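Putative angiotensinogen (Lampetra fluviatilis, PDB 5INW) is a serpin that binds heparin, which promotes its inhibition of thrombin through a template mechanism. Local coordinates at residues A[115-120]-A[367-372]; A[217-222]-A[228-233]; A[306-311]-A[399-404]. The protein carries 1 engineered substitution. One frame throughout, in Å; residues are numbered along the deposited sequence.

Contact 1. Residues A[115-120]-A[367-372]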
loop_
_atom_site.group_PDB
_atom_site.type_symbol
_atom_site.label_atom_id
_atom_site.label_comp_id
_atom_site.label_asym_id
_atom_site.label_seq_id
_atom_site.Cartn_x
_atom_site.Cartn_y
_atom_site.Cartn_z
ATOM N N SER A 115 0.875 -1.241 9.225
ATOM C CA SER A 115 1.389 -2.335 9.995
ATOM C C SER A 115 2.748 -2.025 10.557
ATOM O O SER A 115 3.008 -2.321 11.730
ATOM C CB SER A 115 1.484 -3.580 9.169
ATOM O OG SER A 115 0.208 -3.910 8.766
ATOM N N ALA A 116 3.621 -1.475 9.732
ATOM C CA ALA A 116 4.948 -1.177 10.207
ATOM C C ALA A 116 4.877 -0.122 11.316
ATOM O O ALA A 116 5.537 -0.253 12.342
ATOM C CB ALA A 116 5.860 -0.756 9.070
ATOM N N LEU A 117 4.034 0.887 11.140
ATOM C CA LEU A 117 3.884 1.936 12.167
ATOM C C LEU A 117 3.143 1.488 13.425
ATOM O O LEU A 117 3.333 2.065 14.484
ATOM C CB LEU A 117 3.135 3.115 11.585
ATOM C CG LEU A 117 3.777 3.813 10.384
ATOM C CD1 LEU A 117 2.777 4.824 9.864
ATOM C CD2 LEU A 117 5.076 4.497 10.744
ATOM N N GLY A 118 2.278 0.483 13.304
ATOM C CA GLY A 118 1.653 -0.147 14.468
ATOM C C GLY A 118 2.714 -0.761 15.350
ATOM O O GLY A 118 2.662 -0.649 16.558
ATOM N N VAL A 119 3.710 -1.387 14.744
ATOM C CA VAL A 119 4.779 -2.000 15.520
ATOM C C VAL A 119 5.554 -0.901 16.298
ATOM O O VAL A 119 5.804 -0.999 17.472
ATOM C CB VAL A 119 5.743 -2.810 14.615
ATOM C CG1 VAL A 119 6.900 -3.339 15.447
ATOM C CG2 VAL A 119 5.025 -3.991 13.938
ATOM N N VAL A 120 5.877 0.175 15.617
ATOM C CA VAL A 120 6.558 1.314 16.233
ATOM C C VAL A 120 5.677 1.907 17.334
ATOM O O VAL A 120 6.177 2.342 18.382
ATOM C CB VAL A 120 6.957 2.401 15.150
ATOM C CG1 VAL A 120 7.535 3.674 15.784
ATOM C CG2 VAL A 120 7.976 1.854 14.167
ATOM N N MET A 367 2.403 14.766 8.064
ATOM C CA MET A 367 1.150 14.223 8.591
ATOM C C MET A 367 1.073 14.208 10.111
ATOM O O MET A 367 0.050 13.831 10.668
ATOM C CB MET A 367 0.921 12.825 8.042
ATOM C CG MET A 367 0.730 12.809 6.532
ATOM S SD MET A 367 1.037 11.171 5.893
ATOM C CE MET A 367 -0.255 10.241 6.734
ATOM N N GLY A 368 2.148 14.605 10.779
ATOM C CA GLY A 368 2.142 14.813 12.233
ATOM C C GLY A 368 3.007 13.897 13.102
ATOM O O GLY A 368 2.967 14.050 14.317
ATOM N N MET A 369 3.803 13.011 12.474
ATOM C CA MET A 369 4.538 11.951 13.143
ATOM C C MET A 369 6.016 12.250 13.106
ATOM O O MET A 369 6.876 11.346 13.107
ATOM C CB MET A 369 4.291 10.621 12.462
ATOM C CG MET A 369 2.939 10.057 12.792
ATOM S SD MET A 369 2.537 8.732 11.663
ATOM C CE MET A 369 1.951 9.708 10.264
ATOM N N SER A 370 6.312 13.529 13.151
ATOM C CA SER A 370 7.672 14.001 13.112
ATOM C C SER A 370 8.515 13.573 14.331
ATOM O O SER A 370 9.745 13.489 14.248
ATOM C CB SER A 370 7.619 15.538 13.059
ATOM O OG SER A 370 8.904 16.056 12.838
ATOM N N SER A 371 7.847 13.330 15.448
ATOM C CA SER A 371 8.529 13.095 16.723
ATOM C C SER A 371 9.448 11.889 16.715
ATOM O O SER A 371 10.586 12.009 17.039
ATOM C CB SER A 371 7.491 12.979 17.860
ATOM O OG SER A 371 8.068 12.619 19.083
ATOM N N MET A 372 8.926 10.743 16.300
ATOM C CA MET A 372 9.669 9.464 16.274
ATOM C C MET A 372 11.015 9.446 15.517
ATOM O O MET A 372 11.770 8.496 15.714
ATOM C CB MET A 372 8.789 8.393 15.657
ATOM C CG MET A 372 8.478 8.590 14.166
ATOM S SD MET A 372 7.193 7.410 13.684
ATOM C CE MET A 372 7.111 7.685 11.925
#
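L117 and V120, one turn apart on helix 110-122, meet M369 and M372 in a buried contact made by apolar side chains, on the helix B side of the main sheet of the serpin fold. Helix 110-122 is the equivalent of serpin helix B; M369 and M372 lie at and just beyond the C-terminal end of helix 361-369, which closes in a Schellman motif with G368, at positive phi, as its C-prime residue. L117 meets both methionines with separate branches: CD1 lies 4.3 Å from SD of M369, and CD2 lies 4.0 Å from CE of M372, the nearest pair. L117 and M372 cross at about a right angle, L117 meeting the terminal methyl and V120 the sulfur. M372 has CG wedged between backbone N and carbonyl carbon (chi1 67°), and the chain then runs straight, carrying sulfur and methyl to the helix. L132 of helix 126-136 also touches V120 and M369, while I242 and V414 from neighbouring sheet strands reach V120. In S371 the polar atoms turn to the same helix 126-136, N bonding to E131 and OG to S127 and T128. V120 adds a smaller contact, its CG1 4.3 Å from SD of M372.

Contact 2. Residues A[217-222]-A[228-233]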
loop_
_atom_site.group_PDB
_atom_site.type_symbol
_atom_site.label_atom_id
_atom_site.label_comp_id
_atom_site.label_asym_id
_atom_site.label_seq_id
_atom_site.Cartn_x
_atom_site.Cartn_y
_atom_site.Cartn_z
ATOM N N ALA A 217 17.273 -13.732 3.749
ATOM C CA ALA A 217 17.014 -15.182 3.701
ATOM C C ALA A 217 15.825 -15.553 4.598
ATOM O O ALA A 217 15.008 -16.366 4.205
ATOM C CB ALA A 217 18.257 -15.948 4.145
ATOM N N TYR A 218 15.721 -14.956 5.791
ATOM C CA TYR A 218 14.562 -15.197 6.653
ATOM C C TYR A 218 13.276 -14.719 6.026
ATOM O O TYR A 218 12.258 -15.397 6.112
ATOM C CB TYR A 218 14.710 -14.506 8.003
ATOM C CG TYR A 218 13.611 -14.904 8.997
ATOM C CD1 TYR A 218 13.774 -16.003 9.868
ATOM C CD2 TYR A 218 12.422 -14.186 9.073
ATOM C CE1 TYR A 218 12.789 -16.338 10.791
ATOM C CE2 TYR A 218 11.446 -14.531 9.973
ATOM C CZ TYR A 218 11.622 -15.602 10.817
ATOM O OH TYR A 218 10.616 -15.911 11.690
ATOM N N ILE A 219 13.319 -13.535 5.417
ATOM C CA ILE A 219 12.127 -12.962 4.822
ATOM C C ILE A 219 11.656 -13.853 3.683
ATOM O O ILE A 219 10.463 -14.164 3.571
ATOM C CB ILE A 219 12.359 -11.519 4.379
ATOM C CG1 ILE A 219 12.479 -10.660 5.603
ATOM C CG2 ILE A 219 11.221 -11.003 3.523
ATOM C CD1 ILE A 219 13.081 -9.316 5.318
ATOM N N GLU A 220 12.605 -14.270 2.860
ATOM C CA GLU A 220 12.314 -15.118 1.720
ATOM C C GLU A 220 11.742 -16.467 2.135
ATOM O O GLU A 220 10.807 -16.936 1.518
ATOM C CB GLU A 220 13.577 -15.320 0.893
ATOM C CG GLU A 220 13.311 -15.896 -0.475
ATOM C CD GLU A 220 14.562 -16.045 -1.310
ATOM O OE1 GLU A 220 15.271 -15.022 -1.473
ATOM O OE2 GLU A 220 14.821 -17.178 -1.800
ATOM N N LYS A 221 12.318 -17.083 3.160
ATOM C CA LYS A 221 11.825 -18.355 3.699
ATOM C C LYS A 221 10.355 -18.248 4.032
ATOM O O LYS A 221 9.541 -19.034 3.570
ATOM C CB LYS A 221 12.669 -18.797 4.944
ATOM C CG LYS A 221 13.995 -19.475 4.592
ATOM C CD LYS A 221 14.860 -19.574 5.844
ATOM C CE LYS A 221 16.164 -20.316 5.582
ATOM N NZ LYS A 221 16.631 -21.061 6.795
ATOM N N VAL A 222 10.003 -17.196 4.725
ATOM C CA VAL A 222 8.636 -17.005 5.196
ATOM C C VAL A 222 7.611 -16.438 4.148
ATOM O O VAL A 222 6.481 -16.165 4.479
ATOM C CB VAL A 222 8.686 -16.119 6.466
ATOM C CG1 VAL A 222 7.312 -15.926 7.066
ATOM C CG2 VAL A 222 9.574 -16.772 7.534
ATOM N N PRO A 228 12.662 -11.627 -1.979
ATOM C CA PRO A 228 14.096 -11.680 -1.670
ATOM C C PRO A 228 14.528 -10.231 -1.535
ATOM O O PRO A 228 13.688 -9.333 -1.756
ATOM C CB PRO A 228 14.663 -12.293 -2.933
ATOM C CG PRO A 228 13.789 -11.739 -4.027
ATOM C CD PRO A 228 12.431 -11.491 -3.439
ATOM N N ASP A 229 15.783 -9.978 -1.190
ATOM C CA ASP A 229 16.354 -8.588 -1.207
ATOM C C ASP A 229 15.499 -7.372 -0.672
ATOM O O ASP A 229 15.704 -6.235 -1.077
ATOM C CB ASP A 229 16.922 -8.258 -2.604
ATOM C CG ASP A 229 15.835 -8.081 -3.668
ATOM O OD1 ASP A 229 14.710 -7.606 -3.361
ATOM O OD2 ASP A 229 16.110 -8.412 -4.841
ATOM N N VAL A 230 14.598 -7.608 0.272
ATOM C CA VAL A 230 13.833 -6.554 0.887
ATOM C C VAL A 230 14.787 -5.598 1.612
ATOM O O VAL A 230 14.503 -4.413 1.727
ATOM C CB VAL A 230 12.806 -7.121 1.900
ATOM C CG1 VAL A 230 12.093 -6.022 2.708
ATOM C CG2 VAL A 230 11.771 -7.955 1.182
ATOM N N ILE A 231 15.887 -6.103 2.152
ATOM C CA ILE A 231 16.866 -5.235 2.801
ATOM C C ILE A 231 18.139 -5.151 1.946
ATOM O O ILE A 231 18.655 -6.180 1.481
ATOM C CB ILE A 231 17.170 -5.709 4.225
ATOM C CG1 ILE A 231 15.938 -5.471 5.101
ATOM C CG2 ILE A 231 18.357 -4.960 4.779
ATOM C CD1 ILE A 231 15.624 -6.683 5.918
ATOM N N SER A 232 18.619 -3.914 1.762
ATOM C CA SER A 232 19.852 -3.624 1.009
ATOM C C SER A 232 21.061 -3.360 1.903
ATOM O O SER A 232 22.163 -3.785 1.572
ATOM C CB SER A 232 19.643 -2.413 0.099
ATOM O OG SER A 232 19.074 -1.330 0.822
ATOM N N ASP A 233 20.844 -2.692 3.036
ATOM C CA ASP A 233 21.924 -2.143 3.854
ATOM C C ASP A 233 21.439 -2.106 5.295
ATOM O O ASP A 233 20.240 -1.987 5.545
ATOM C CB ASP A 233 22.259 -0.717 3.324
ATOM C CG ASP A 233 23.725 -0.273 3.526
ATOM O OD1 ASP A 233 24.413 -0.719 4.472
ATOM O OD2 ASP A 233 24.174 0.610 2.752
#
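I219 overlaps V230 and I231 with its two methyls, CD1 and CG2, tying the last turn of helix 208-221, the serpin helix F that lies across the main sheet, to the connection that leads back toward strand 238-251. The connection has no regular structure here, and the contact is made by side chains. In I219, chi1 of -71° puts CG1 anti to the carbonyl carbon and CG2 anti to the backbone N, directing CD1 to I231 and CG2 to V230. CD1 reaches 3.7 Å to CD1 of I231, and also sits beside V230, 4.1 Å from its CB. The shorter arm, CG2, meets CG2 of V230 at 3.9 Å. Against both partners the isoleucine runs at about a right angle. F177 of strand 168-179 and F227 also touch I219, while V230 rests on E411 and V413 of strand 405-417; the cluster lies between helix, connection and sheet. I231 packs back on V212 and M215 of the same helix, and its carbonyl O accepts a bond from ND2 of N216. Nearer the helix end the contact changes character. E220, extended beyond CG, brings its carboxylate beside the ring of P228, with OE1 3.2 Å from CB and 3.5 Å from CA of that proline.

Contact 3. Residues A[306-311]-A[399-404]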
loop_
_atom_site.group_PDB
_atom_site.type_symbol
_atom_site.label_atom_id
_atom_site.label_comp_id
_atom_site.label_asym_id
_atom_site.label_seq_id
_atom_site.Cartn_x
_atom_site.Cartn_y
_atom_site.Cartn_z
ATOM N N ALA A 306 -12.726 -8.669 -4.131
ATOM C CA ALA A 306 -11.860 -7.523 -4.347
ATOM C C ALA A 306 -12.024 -7.010 -5.766
ATOM O O ALA A 306 -12.394 -7.749 -6.648
ATOM C CB ALA A 306 -10.425 -7.912 -4.123
ATOM N N SER A 307 -11.745 -5.727 -5.966
ATOM C CA SER A 307 -11.762 -5.155 -7.288
ATOM C C SER A 307 -10.850 -3.943 -7.379
ATOM O O SER A 307 -10.416 -3.428 -6.373
ATOM C CB SER A 307 -13.207 -4.891 -7.762
ATOM O OG SER A 307 -13.851 -3.988 -6.935
ATOM N N MET A 308 -10.508 -3.581 -8.617
ATOM C CA MET A 308 -9.774 -2.375 -8.886
ATOM C C MET A 308 -10.743 -1.335 -9.402
ATOM O O MET A 308 -11.447 -1.561 -10.363
ATOM C CB MET A 308 -8.681 -2.600 -9.920
ATOM C CG MET A 308 -7.819 -1.366 -10.204
ATOM S SD MET A 308 -6.668 -1.608 -11.596
ATOM C CE MET A 308 -5.350 -2.492 -10.791
ATOM N N LEU A 309 -10.739 -0.192 -8.746
ATOM C CA LEU A 309 -11.386 1.007 -9.224
ATOM C C LEU A 309 -10.426 1.757 -10.082
ATOM O O LEU A 309 -9.307 2.025 -9.605
ATOM C CB LEU A 309 -11.715 1.946 -8.056
ATOM C CG LEU A 309 -13.143 1.956 -7.526
ATOM C CD1 LEU A 309 -13.370 3.338 -6.930
ATOM C CD2 LEU A 309 -14.205 1.638 -8.587
ATOM N N VAL A 310 -10.847 2.134 -11.307
ATOM C CA VAL A 310 -10.015 2.970 -12.201
ATOM C C VAL A 310 -10.725 4.281 -12.505
ATOM O O VAL A 310 -11.828 4.281 -13.019
ATOM C CB VAL A 310 -9.605 2.247 -13.493
ATOM C CG1 VAL A 310 -8.884 3.190 -14.443
ATOM C CG2 VAL A 310 -8.706 1.075 -13.170
ATOM N N ILE A 311 -10.062 5.386 -12.177
ATOM C CA ILE A 311 -10.599 6.735 -12.391
ATOM C C ILE A 311 -9.742 7.476 -13.421
ATOM O O ILE A 311 -8.559 7.734 -13.159
ATOM C CB ILE A 311 -10.667 7.536 -11.078
ATOM C CG1 ILE A 311 -11.440 6.764 -10.001
ATOM C CG2 ILE A 311 -11.318 8.882 -11.292
ATOM C CD1 ILE A 311 -10.519 6.074 -9.030
ATOM N N LEU A 399 3.260 -2.929 -9.292
ATOM C CA LEU A 399 1.939 -3.192 -9.852
ATOM C C LEU A 399 2.123 -3.804 -11.222
ATOM O O LEU A 399 2.802 -3.242 -12.033
ATOM C CB LEU A 399 1.086 -1.908 -9.933
ATOM C CG LEU A 399 -0.302 -2.107 -10.566
ATOM C CD1 LEU A 399 -1.123 -3.156 -9.808
ATOM C CD2 LEU A 399 -1.063 -0.788 -10.660
ATOM N N HIS A 400 1.534 -4.967 -11.440
ATOM C CA HIS A 400 1.631 -5.674 -12.684
ATOM C C HIS A 400 0.202 -5.981 -13.089
ATOM O O HIS A 400 -0.494 -6.668 -12.402
ATOM C CB HIS A 400 2.492 -6.946 -12.505
ATOM C CG HIS A 400 2.821 -7.679 -13.782
ATOM N ND1 HIS A 400 3.154 -9.024 -13.806
ATOM C CD2 HIS A 400 2.849 -7.268 -15.076
ATOM C CE1 HIS A 400 3.385 -9.406 -15.055
ATOM N NE2 HIS A 400 3.217 -8.356 -15.844
ATOM N N VAL A 401 -0.249 -5.387 -14.169
ATOM C CA VAL A 401 -1.528 -5.705 -14.756
ATOM C C VAL A 401 -1.303 -6.473 -16.083
ATOM O O VAL A 401 -0.456 -6.084 -16.912
ATOM C CB VAL A 401 -2.354 -4.411 -14.989
ATOM C CG1 VAL A 401 -3.667 -4.724 -15.690
ATOM C CG2 VAL A 401 -2.599 -3.703 -13.651
ATOM N N ASN A 402 -2.058 -7.552 -16.272
ATOM C CA ASN A 402 -2.020 -8.292 -17.496
ATOM C C ASN A 402 -3.374 -8.922 -17.788
ATOM O O ASN A 402 -4.326 -8.646 -17.087
ATOM C CB ASN A 402 -0.834 -9.267 -17.489
ATOM C CG ASN A 402 -1.007 -10.439 -16.558
ATOM O OD1 ASN A 402 -2.052 -10.652 -15.906
ATOM N ND2 ASN A 402 0.039 -11.251 -16.509
ATOM N N GLU A 403 -3.457 -9.749 -18.829
ATOM C CA GLU A 403 -4.704 -10.381 -19.237
ATOM C C GLU A 403 -5.345 -11.244 -18.153
ATOM O O GLU A 403 -6.555 -11.327 -18.128
ATOM C CB GLU A 403 -4.484 -11.255 -20.500
ATOM C CG GLU A 403 -4.290 -10.501 -21.811
ATOM C CD GLU A 403 -2.894 -9.940 -22.064
ATOM O OE1 GLU A 403 -1.994 -10.087 -21.215
ATOM O OE2 GLU A 403 -2.690 -9.369 -23.169
ATOM N N GLU A 404 -4.552 -11.918 -17.301
ATOM C CA GLU A 404 -5.108 -12.769 -16.220
ATOM C C GLU A 404 -5.624 -11.938 -15.059
ATOM O O GLU A 404 -6.533 -12.364 -14.326
ATOM C CB GLU A 404 -4.092 -13.763 -15.618
ATOM C CG GLU A 404 -3.312 -14.616 -16.616
ATOM C CD GLU A 404 -4.127 -15.665 -17.433
ATOM O OE1 GLU A 404 -3.781 -15.892 -18.631
ATOM O OE2 GLU A 404 -5.092 -16.288 -16.917
#
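The backbones of strand 306-313 and of the end of strand 389-401 stay well apart, 10.7 Å between CA of M308 and CA of V401 at the nearest pair, and they belong to different sheets. One long side chain spans most of that gap. M308 leaves its strand with CG opposite the backbone N (chi1 -177°), continues straight through chi2 and then bends at chi3 (-81°), which sets its CE methyl against the other strand. There CE lies 4.1 Å from CG2 of V401 and 4.4 Å from CD1 of L399, two residues on the same face of their strand. In the serpin fold this is the seam between sheet A, which holds strand 389-401, and sheet B, which holds strand 306-313, close to where strand 389-401 turns into strand 405-417, the reactive loop inserted after cleavage. T406 of that strand touches M308, L399 and V401. On its outer edge the strand carrying M308 pairs antiparallel with a strand of the separate C-terminal peptide chain, whose V14 also packs on M308. Beyond V401 the turn is polar: N402 O accepts a bond from NE1 of W252, and E404 forms a salt bridge with K255.

Overall arrangement
From the N terminus the chain first passes 115-120 and leaves contact 1 open for 246 residues. Within that span contact 2 opens and closes as a short local loop, bringing the end of helix 208-221 and the connection after it together on the other face of the main sheet. Contact 3 opens later, at 306-311. Contact 1 then closes at 367-372, joining helix 110-122 to the end of helix 361-369, before contact 3 closes at 399-404 and joins the three-stranded sheet to the main sheet; these two therefore cross. They lie on opposite sides of the chain's centre, their centres about 29 Å apart. Strand 405-417 borders all three sites, touching M308, V230 and V120.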